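PDB 3K1G: dipeptide Epimerase from Enterococcus faecalis V583, which is an enolase-superfamily enzyme of the mandelate racemase/muconate lactonizing family, with a magnesium ion, a serine and a tyrosine held in its barrel domain. Local coordinates for residues 158-163 with 186-191; 17-22 with 132-137; 290-295 with 319-324. All blocks are in the same frame, centred on the assembly; numbering follows the deposited sequence.

Contact 1: residues 158-163 with 186-191; sequences LKIKVG and LRLDAN. With MG (magnesium ion), chain L; TYR (tyrosine), chain J; SER (serine), chain I.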
# COMPACT_ATOMS: atom_id res chain seq x y z
N LEU A 158 -9.29 -5.96 -11.04
CA LEU A 158 -8.91 -7.07 -10.19
C LEU A 158 -7.41 -7.23 -10.21
O LEU A 158 -6.77 -7.16 -11.27
CB LEU A 158 -9.58 -8.36 -10.67
CG LEU A 158 -11.11 -8.34 -10.75
CD1 LEU A 158 -11.60 -9.71 -11.19
CD2 LEU A 158 -11.70 -7.97 -9.41
N LYS A 159 -6.83 -7.43 -9.03
CA LYS A 159 -5.40 -7.65 -8.92
C LYS A 159 -5.28 -9.17 -8.78
O LYS A 159 -5.89 -9.77 -7.90
CB LYS A 159 -4.83 -6.94 -7.68
CG LYS A 159 -3.31 -7.06 -7.55
CD LYS A 159 -2.75 -6.10 -6.51
CE LYS A 159 -1.24 -6.20 -6.42
NZ LYS A 159 -0.66 -5.17 -5.52
N ILE A 160 -4.51 -9.78 -9.67
CA ILE A 160 -4.34 -11.22 -9.68
C ILE A 160 -2.92 -11.64 -9.36
O ILE A 160 -1.99 -11.27 -10.07
CB ILE A 160 -4.74 -11.80 -11.05
CG1 ILE A 160 -6.18 -11.39 -11.38
CG2 ILE A 160 -4.57 -13.32 -11.06
CD1 ILE A 160 -6.59 -11.69 -12.80
N LYS A 161 -2.76 -12.42 -8.30
CA LYS A 161 -1.44 -12.89 -7.88
C LYS A 161 -1.02 -14.14 -8.65
O LYS A 161 -1.85 -15.00 -8.95
CB LYS A 161 -1.45 -13.19 -6.37
CG LYS A 161 -1.61 -11.95 -5.49
CD LYS A 161 -0.32 -11.14 -5.49
CE LYS A 161 -0.41 -9.95 -4.54
NZ LYS A 161 0.87 -9.20 -4.49
N VAL A 162 0.27 -14.23 -8.95
CA VAL A 162 0.82 -15.36 -9.68
C VAL A 162 2.26 -15.51 -9.24
O VAL A 162 2.82 -14.59 -8.64
CB VAL A 162 0.79 -15.12 -11.22
CG1 VAL A 162 -0.64 -14.92 -11.70
CG2 VAL A 162 1.64 -13.91 -11.57
N GLY A 163 2.87 -16.66 -9.53
CA GLY A 163 4.25 -16.87 -9.14
C GLY A 163 4.70 -18.30 -8.89
O GLY A 163 5.82 -18.51 -8.41
N LEU A 186 -7.60 -6.00 -15.53
CA LEU A 186 -6.87 -7.02 -14.79
C LEU A 186 -5.40 -6.69 -14.68
O LEU A 186 -4.69 -6.64 -15.69
CB LEU A 186 -7.03 -8.39 -15.46
CG LEU A 186 -8.45 -8.94 -15.62
CD1 LEU A 186 -8.39 -10.26 -16.36
CD2 LEU A 186 -9.10 -9.13 -14.26
N ARG A 187 -4.94 -6.47 -13.46
CA ARG A 187 -3.54 -6.19 -13.20
C ARG A 187 -2.96 -7.47 -12.60
O ARG A 187 -3.65 -8.19 -11.89
CB ARG A 187 -3.39 -5.00 -12.23
CG ARG A 187 -4.43 -4.98 -11.10
CD ARG A 187 -4.44 -3.66 -10.33
NE ARG A 187 -4.60 -2.49 -11.19
CZ ARG A 187 -5.18 -1.35 -10.83
NH1 ARG A 187 -5.67 -1.20 -9.60
NH2 ARG A 187 -5.26 -0.35 -11.69
N LEU A 188 -1.70 -7.77 -12.90
CA LEU A 188 -1.08 -8.97 -12.37
C LEU A 188 0.12 -8.62 -11.51
O LEU A 188 0.87 -7.71 -11.83
CB LEU A 188 -0.63 -9.89 -13.51
CG LEU A 188 -1.67 -10.33 -14.53
CD1 LEU A 188 -1.02 -11.29 -15.49
CD2 LEU A 188 -2.84 -10.99 -13.83
N ASP A 189 0.29 -9.38 -10.43
CA ASP A 189 1.40 -9.19 -9.50
C ASP A 189 2.10 -10.54 -9.31
O ASP A 189 1.49 -11.48 -8.79
CB ASP A 189 0.85 -8.70 -8.16
CG ASP A 189 1.92 -8.15 -7.24
OD1 ASP A 189 3.11 -8.47 -7.45
OD2 ASP A 189 1.56 -7.40 -6.32
N ALA A 190 3.35 -10.65 -9.74
CA ALA A 190 4.11 -11.90 -9.63
C ALA A 190 5.14 -11.91 -8.49
O ALA A 190 5.97 -12.83 -8.40
CB ALA A 190 4.80 -12.20 -10.95
N ASN A 191 5.10 -10.89 -7.65
CA ASN A 191 6.02 -10.76 -6.53
C ASN A 191 7.40 -11.35 -6.74
O ASN A 191 7.80 -12.26 -6.02
CB ASN A 191 5.40 -11.34 -5.26
CG ASN A 191 4.28 -10.46 -4.71
OD1 ASN A 191 3.10 -10.78 -4.85
ND2 ASN A 191 4.66 -9.35 -4.08
MG MG L . 3.01 -5.93 -5.55
N TYR J . 0.08 -6.20 -0.97
CA TYR J . 1.41 -6.70 -1.31
C TYR J . 1.77 -6.40 -2.76
O TYR J . 1.09 -5.56 -3.38
CB TYR J . 1.49 -8.21 -1.07
CG TYR J . 1.48 -8.60 0.39
CD1 TYR J . 0.91 -9.80 0.80
CD2 TYR J . 2.06 -7.78 1.37
CE1 TYR J . 0.89 -10.18 2.13
CE2 TYR J . 2.04 -8.15 2.72
CZ TYR J . 1.45 -9.35 3.09
OH TYR J . 1.41 -9.72 4.41
OXT TYR J . 2.76 -7.01 -3.25
N SER I . -3.43 -6.13 -2.17
CA SER I . -2.33 -5.94 -1.18
C SER I . -1.01 -6.55 -1.65
O SER I . -0.98 -7.31 -2.62
CB SER I . -2.73 -6.53 0.18
OG SER I . -3.23 -7.85 0.04
O HOH W 1 2.33 -13.11 -5.99
O HOH W 2 4.69 -6.80 -6.25

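Contact 2: residues 17-22 with 132-137; sequences ETFTIA and DITLGI. With TYR (tyrosine), chain J; SER (serine), chain I.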
# COMPACT_ATOMS: atom_id res chain seq x y z
N GLU A 17 -9.99 -15.32 5.25
CA GLU A 17 -9.46 -16.42 4.45
C GLU A 17 -7.94 -16.30 4.48
O GLU A 17 -7.42 -15.19 4.66
CB GLU A 17 -9.92 -16.32 2.99
CG GLU A 17 -11.42 -16.14 2.80
CD GLU A 17 -11.78 -15.76 1.36
OE1 GLU A 17 -11.29 -14.72 0.88
OE2 GLU A 17 -12.56 -16.50 0.72
N THR A 18 -7.24 -17.41 4.30
CA THR A 18 -5.78 -17.37 4.29
C THR A 18 -5.33 -16.81 2.93
O THR A 18 -5.65 -17.37 1.88
CB THR A 18 -5.17 -18.77 4.52
OG1 THR A 18 -5.63 -19.68 3.51
CG2 THR A 18 -5.56 -19.30 5.89
N PHE A 19 -4.61 -15.70 2.97
CA PHE A 19 -4.13 -15.04 1.76
C PHE A 19 -2.78 -15.63 1.36
O PHE A 19 -1.94 -15.91 2.23
CB PHE A 19 -4.01 -13.54 2.03
CG PHE A 19 -3.69 -12.71 0.81
CD1 PHE A 19 -4.54 -12.72 -0.29
CD2 PHE A 19 -2.56 -11.91 0.78
CE1 PHE A 19 -4.26 -11.93 -1.41
CE2 PHE A 19 -2.27 -11.12 -0.33
CZ PHE A 19 -3.12 -11.13 -1.43
N THR A 20 -2.56 -15.81 0.06
CA THR A 20 -1.30 -16.38 -0.42
C THR A 20 -0.73 -15.68 -1.66
O THR A 20 -1.44 -15.42 -2.62
CB THR A 20 -1.48 -17.88 -0.76
OG1 THR A 20 -2.07 -18.57 0.35
CG2 THR A 20 -0.14 -18.52 -1.09
N ILE A 21 0.57 -15.40 -1.61
CA ILE A 21 1.27 -14.77 -2.73
C ILE A 21 2.57 -15.52 -2.99
O ILE A 21 2.90 -16.46 -2.27
CB ILE A 21 1.58 -13.28 -2.44
CG1 ILE A 21 2.57 -13.14 -1.28
CG2 ILE A 21 0.28 -12.54 -2.13
CD1 ILE A 21 3.16 -11.74 -1.15
N ALA A 22 3.31 -15.10 -4.01
CA ALA A 22 4.55 -15.78 -4.35
C ALA A 22 5.58 -15.82 -3.22
O ALA A 22 6.36 -16.77 -3.12
CB ALA A 22 5.17 -15.14 -5.58
N ASP A 132 -9.10 -1.55 -6.46
CA ASP A 132 -9.29 -2.86 -7.05
C ASP A 132 -9.46 -3.75 -5.83
O ASP A 132 -9.63 -3.26 -4.71
CB ASP A 132 -8.04 -3.28 -7.85
CG ASP A 132 -6.78 -3.34 -6.99
OD1 ASP A 132 -6.89 -3.62 -5.78
OD2 ASP A 132 -5.66 -3.14 -7.53
N ILE A 133 -9.43 -5.06 -6.04
CA ILE A 133 -9.51 -6.02 -4.96
C ILE A 133 -8.60 -7.13 -5.46
O ILE A 133 -8.63 -7.47 -6.65
CB ILE A 133 -10.95 -6.52 -4.71
CG1 ILE A 133 -10.99 -7.30 -3.39
CG2 ILE A 133 -11.43 -7.39 -5.87
CD1 ILE A 133 -12.40 -7.56 -2.87
N THR A 134 -7.78 -7.68 -4.58
CA THR A 134 -6.84 -8.72 -4.98
C THR A 134 -7.36 -10.14 -4.86
O THR A 134 -8.30 -10.42 -4.10
CB THR A 134 -5.53 -8.59 -4.16
OG1 THR A 134 -5.02 -7.26 -4.26
CG2 THR A 134 -4.47 -9.55 -4.68
N LEU A 135 -6.77 -11.03 -5.66
CA LEU A 135 -7.12 -12.44 -5.65
C LEU A 135 -5.82 -13.18 -5.37
O LEU A 135 -4.90 -13.16 -6.20
CB LEU A 135 -7.68 -12.89 -7.01
CG LEU A 135 -8.99 -12.29 -7.50
CD1 LEU A 135 -9.35 -12.93 -8.83
CD2 LEU A 135 -10.10 -12.53 -6.49
N GLY A 136 -5.73 -13.79 -4.20
CA GLY A 136 -4.54 -14.52 -3.83
C GLY A 136 -4.36 -15.76 -4.68
O GLY A 136 -5.34 -16.34 -5.15
N ILE A 137 -3.10 -16.16 -4.88
CA ILE A 137 -2.79 -17.33 -5.68
C ILE A 137 -3.68 -18.48 -5.26
O ILE A 137 -4.01 -18.61 -4.08
CB ILE A 137 -1.31 -17.74 -5.52
CG1 ILE A 137 -0.41 -16.59 -5.97
CG2 ILE A 137 -1.02 -18.99 -6.33
CD1 ILE A 137 1.07 -16.90 -5.91
N TYR J . 0.08 -6.20 -0.97
CA TYR J . 1.41 -6.70 -1.31
C TYR J . 1.77 -6.40 -2.76
O TYR J . 1.09 -5.56 -3.38
CB TYR J . 1.49 -8.21 -1.07
CG TYR J . 1.48 -8.60 0.39
CD1 TYR J . 0.91 -9.80 0.80
CD2 TYR J . 2.06 -7.78 1.37
CE1 TYR J . 0.89 -10.18 2.13
CE2 TYR J . 2.04 -8.15 2.72
CZ TYR J . 1.45 -9.35 3.09
OH TYR J . 1.41 -9.72 4.41
OXT TYR J . 2.76 -7.01 -3.25
N SER I . -3.43 -6.13 -2.17
CA SER I . -2.33 -5.94 -1.18
C SER I . -1.01 -6.55 -1.65
O SER I . -0.98 -7.31 -2.62
CB SER I . -2.73 -6.53 0.18
OG SER I . -3.23 -7.85 0.04
O HOH W 3 -4.49 -17.10 -1.48

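Contact 3: residues 290-295 with 319-324; sequences IGCMAE and LDATFG. With TYR (tyrosine), chain J; SER (serine), chain I.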
# COMPACT_ATOMS: atom_id res chain seq x y z
N ILE A 290 -1.21 3.41 -5.23
CA ILE A 290 -1.03 3.34 -3.78
C ILE A 290 -1.45 1.94 -3.33
O ILE A 290 -2.60 1.54 -3.54
CB ILE A 290 -1.90 4.41 -3.04
CG1 ILE A 290 -1.65 4.35 -1.53
CG2 ILE A 290 -3.37 4.19 -3.31
CD1 ILE A 290 -0.50 5.20 -1.04
N GLY A 291 -0.52 1.20 -2.74
CA GLY A 291 -0.81 -0.14 -2.28
C GLY A 291 -0.92 -0.27 -0.76
O GLY A 291 -1.03 0.73 -0.04
N CYS A 292 -0.88 -1.51 -0.29
CA CYS A 292 -0.97 -1.78 1.14
C CYS A 292 -0.37 -3.14 1.47
O CYS A 292 -0.07 -3.92 0.58
CB CYS A 292 -2.44 -1.74 1.61
SG CYS A 292 -3.58 -2.98 0.86
N MET A 293 -0.16 -3.39 2.76
CA MET A 293 0.37 -4.67 3.22
C MET A 293 -0.87 -5.41 3.68
O MET A 293 -1.85 -4.77 4.07
CB MET A 293 1.32 -4.48 4.41
CG MET A 293 2.54 -3.63 4.13
SD MET A 293 3.63 -4.36 2.91
CE MET A 293 5.22 -4.26 3.73
N ALA A 294 -0.85 -6.73 3.64
CA ALA A 294 -1.99 -7.52 4.07
C ALA A 294 -2.26 -7.36 5.57
O ALA A 294 -3.41 -7.47 6.02
CB ALA A 294 -1.77 -9.00 3.72
N GLU A 295 -1.21 -7.09 6.34
CA GLU A 295 -1.33 -6.93 7.79
C GLU A 295 -1.90 -5.62 8.30
O GLU A 295 -2.33 -5.54 9.46
CB GLU A 295 0.03 -7.14 8.47
CG GLU A 295 0.69 -8.46 8.18
CD GLU A 295 1.75 -8.34 7.12
OE1 GLU A 295 1.47 -7.71 6.08
OE2 GLU A 295 2.86 -8.87 7.33
N LEU A 319 -6.10 -0.70 -2.23
CA LEU A 319 -6.36 -0.54 -0.81
C LEU A 319 -7.50 -1.48 -0.43
O LEU A 319 -8.63 -1.05 -0.22
CB LEU A 319 -6.75 0.91 -0.51
CG LEU A 319 -5.72 1.96 -0.93
CD1 LEU A 319 -6.26 3.36 -0.64
CD2 LEU A 319 -4.42 1.72 -0.20
N ASP A 320 -7.17 -2.77 -0.34
CA ASP A 320 -8.15 -3.81 -0.05
C ASP A 320 -7.86 -4.59 1.24
O ASP A 320 -8.47 -5.64 1.47
CB ASP A 320 -8.19 -4.79 -1.22
CG ASP A 320 -6.84 -5.39 -1.51
OD1 ASP A 320 -5.83 -4.86 -0.98
OD2 ASP A 320 -6.77 -6.39 -2.26
N ALA A 321 -6.95 -4.09 2.06
CA ALA A 321 -6.61 -4.79 3.30
C ALA A 321 -7.81 -4.96 4.25
O ALA A 321 -7.95 -6.02 4.87
CB ALA A 321 -5.47 -4.06 4.01
N THR A 322 -8.67 -3.95 4.35
CA THR A 322 -9.81 -4.05 5.25
C THR A 322 -10.92 -4.99 4.78
O THR A 322 -11.84 -5.29 5.55
CB THR A 322 -10.46 -2.68 5.51
OG1 THR A 322 -11.20 -2.29 4.35
CG2 THR A 322 -9.40 -1.63 5.82
N PHE A 323 -10.84 -5.44 3.53
CA PHE A 323 -11.86 -6.33 2.98
C PHE A 323 -11.74 -7.75 3.53
O PHE A 323 -12.71 -8.51 3.53
CB PHE A 323 -11.77 -6.38 1.44
CG PHE A 323 -11.92 -5.03 0.77
CD1 PHE A 323 -12.62 -4.00 1.39
CD2 PHE A 323 -11.39 -4.82 -0.49
CE1 PHE A 323 -12.80 -2.77 0.76
CE2 PHE A 323 -11.56 -3.59 -1.14
CZ PHE A 323 -12.27 -2.56 -0.51
N GLY A 324 -10.55 -8.10 3.98
CA GLY A 324 -10.35 -9.43 4.52
C GLY A 324 -10.34 -9.49 6.03
O GLY A 324 -10.07 -10.55 6.59
N TYR J . 0.08 -6.20 -0.97
CA TYR J . 1.41 -6.70 -1.31
C TYR J . 1.77 -6.40 -2.76
O TYR J . 1.09 -5.56 -3.38
CB TYR J . 1.49 -8.21 -1.07
CG TYR J . 1.48 -8.60 0.39
CD1 TYR J . 0.91 -9.80 0.80
CD2 TYR J . 2.06 -7.78 1.37
CE1 TYR J . 0.89 -10.18 2.13
CE2 TYR J . 2.04 -8.15 2.72
CZ TYR J . 1.45 -9.35 3.09
OH TYR J . 1.41 -9.72 4.41
OXT TYR J . 2.76 -7.01 -3.25
N SER I . -3.43 -6.13 -2.17
CA SER I . -2.33 -5.94 -1.18
C SER I . -1.01 -6.55 -1.65
O SER I . -0.98 -7.31 -2.62
CB SER I . -2.73 -6.53 0.18
OG SER I . -3.23 -7.85 0.04
O HOH W 4 -6.01 -8.00 4.66

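Contact 1: residues 158-163 with 186-191
L188 presses its CD2 against CB of I160 at 3.5 Å, tighter than carbon atoms usually come, and this is the dense half of the contact. Here strands 158-161 and 186-189 run parallel, with backbone bonds zigzagging from L158 O to R187 N, I160 N to R187 O, I160 O to D189 N and D189 O to V162 N. On the face carrying L158, I160, L186 and L188, the CD2 methyls of L186 and L188 lean over to strand 158-161; that of L186 lodges between L158 CB (3.7 Å) and I160 CD1. Just past the strands V162 CG2 and A190 CB continue the tight packing at 3.6 Å. It loosens at the partly exposed G163 and at water 1, which lies by V162 O and N191 OD1.

The other face is polar and ends in the site. K161 turns back at chi2 (-73°), which swings NZ over the carboxylate of D189; it meets OD2 at 2.7 Å in a salt bridge, from above the carboxylate plane. The same NZ gives a second bond, of 2.8 Å, to a lone pair of N191 OD1, while N191 ND2 is hydrogen-bonded to E241 and the tyrosine OXT. D189 OD2 also binds the magnesium ion at 2.2 Å, alongside E215, D240, water 2 and OXT of the tyrosine. K159 stays extended, and its NZ reaches the tyrosine O at 2.8 Å, with D318 and E215 as further partners.

The strands and helix 166-180 form a beta-alpha-beta unit. That helix packs on I160, L186 and L188, helix 140-153 on L158 and I160, while strand 128-135 flanks 158-161 on its other edge.

Contact 2: residues 17-22 with 132-137
F19 meets the backbone of G136 obliquely through CE1. From CB, the side chain leaves with CG anti to the backbone N (chi1 -173°), which carries the ring from its own strand toward segment 132-137. Along one side of the ring, CD1 is the first to approach G136, and CE1 then comes to 3.6 Å from its CA; with no side chain on G136, the ring can come this close to the main chain. At the tip, CZ meets CG2 of T134 at 3.9 Å, the methyl lying at the ring edge and near its plane. Returning along the other side, CE2 lies 3.4 Å from OG of the bound serine and 3.6 Å from CD1 of the bound tyrosine, the latter again at the edge. A single ring thus touches protein on one flank and both ligands on the other.

Past the ring, T20 O accepts a hydrogen bond of 2.9 Å from I137 N, somewhat bent, with an N-H...O angle of 139°. I137 extends along segment 17-22 from T20 toward A22, its CD1 ending 3.4 Å from A22 N. I21 points away from segment 132-137 and places CD1 at 3.6 Å from CD1 of the tyrosine.

The contact joins the N-terminal domain to the barrel. Strand 3-21 is paired with strand 24-38, where the backbone of F19 is hydrogen-bonded to that of I26, whereas strand 128-135 lies beside strand 157-161 in the barrel sheet, with helix 140-153 packed on I133 and L135.

Contact 3: residues 290-295 with 319-324
I290 and L319 meet where two neighbouring strands of the TIM-like barrel, 287-290 and 314-317, give way to the loops that follow them. The two side chains cross obliquely: CG2 of I290 faces CG of L319 at 4.0 Å. The leucine's CD2 reaches further along segment 290-295, lying 3.5 Å from G291 O, so it packs on main chain as much as on side chain.

C292 points at the other loop. Its SG sits between its own backbone N and carbonyl carbon (chi1 62°), which turns the sulfur toward the start of the short 3-10 segment 321-323 and sets it against CB of A321 at 3.8 Å. The A321 methyl in turn faces back, wedged between this sulfur and M293 O. No direct hydrogen bond crosses between the loops, so their direct fit is one of shape.

The same loops also present polar groups to the ligands. D320 OD1 touches both the C292 sulfur, at 3.5 Å, and the serine N, which donates to it at 3.0 Å; OD2 of D320 is held by T134 OG1, fixing the rotation of the carboxylate. D318 is also hydrogen-bonded to the serine and lies close to D320, so the ligand's amino group probably eases the repulsion between the two acids. From the facing loop, C292 O takes a hydrogen bond from the tyrosine N. A294 and M293 point away from 319-324 and pack against the tyrosine ring, the former closely, and E295 bends at chi2 so that OE1 accepts from the tyrosine OH at 2.6 Å.

Water 4 bridges the loops, donating to A294 O at 3.0 Å and to A321 O at 2.8 Å.

How the contacts relate
Along the chain the three contacts come in series: contact 2 closes before contact 1 opens, and contact 1 before contact 3. Contacts 1 and 2 have centres about 9 Å apart and share the barrel sheet, strands 157-161 and 128-135 being neighbours in it; K161 CB packs on I137 CG1 between them. Contacts 2 and 3 have centres about 10 Å apart and touch through I133 and F323. Contacts 1 and 3, with centres about 14 Å apart, do not touch but reach the same tyrosine and serine. Two barrel contacts and one that brings in the N-terminal domain thus all border one ligand site, to which both domains contribute.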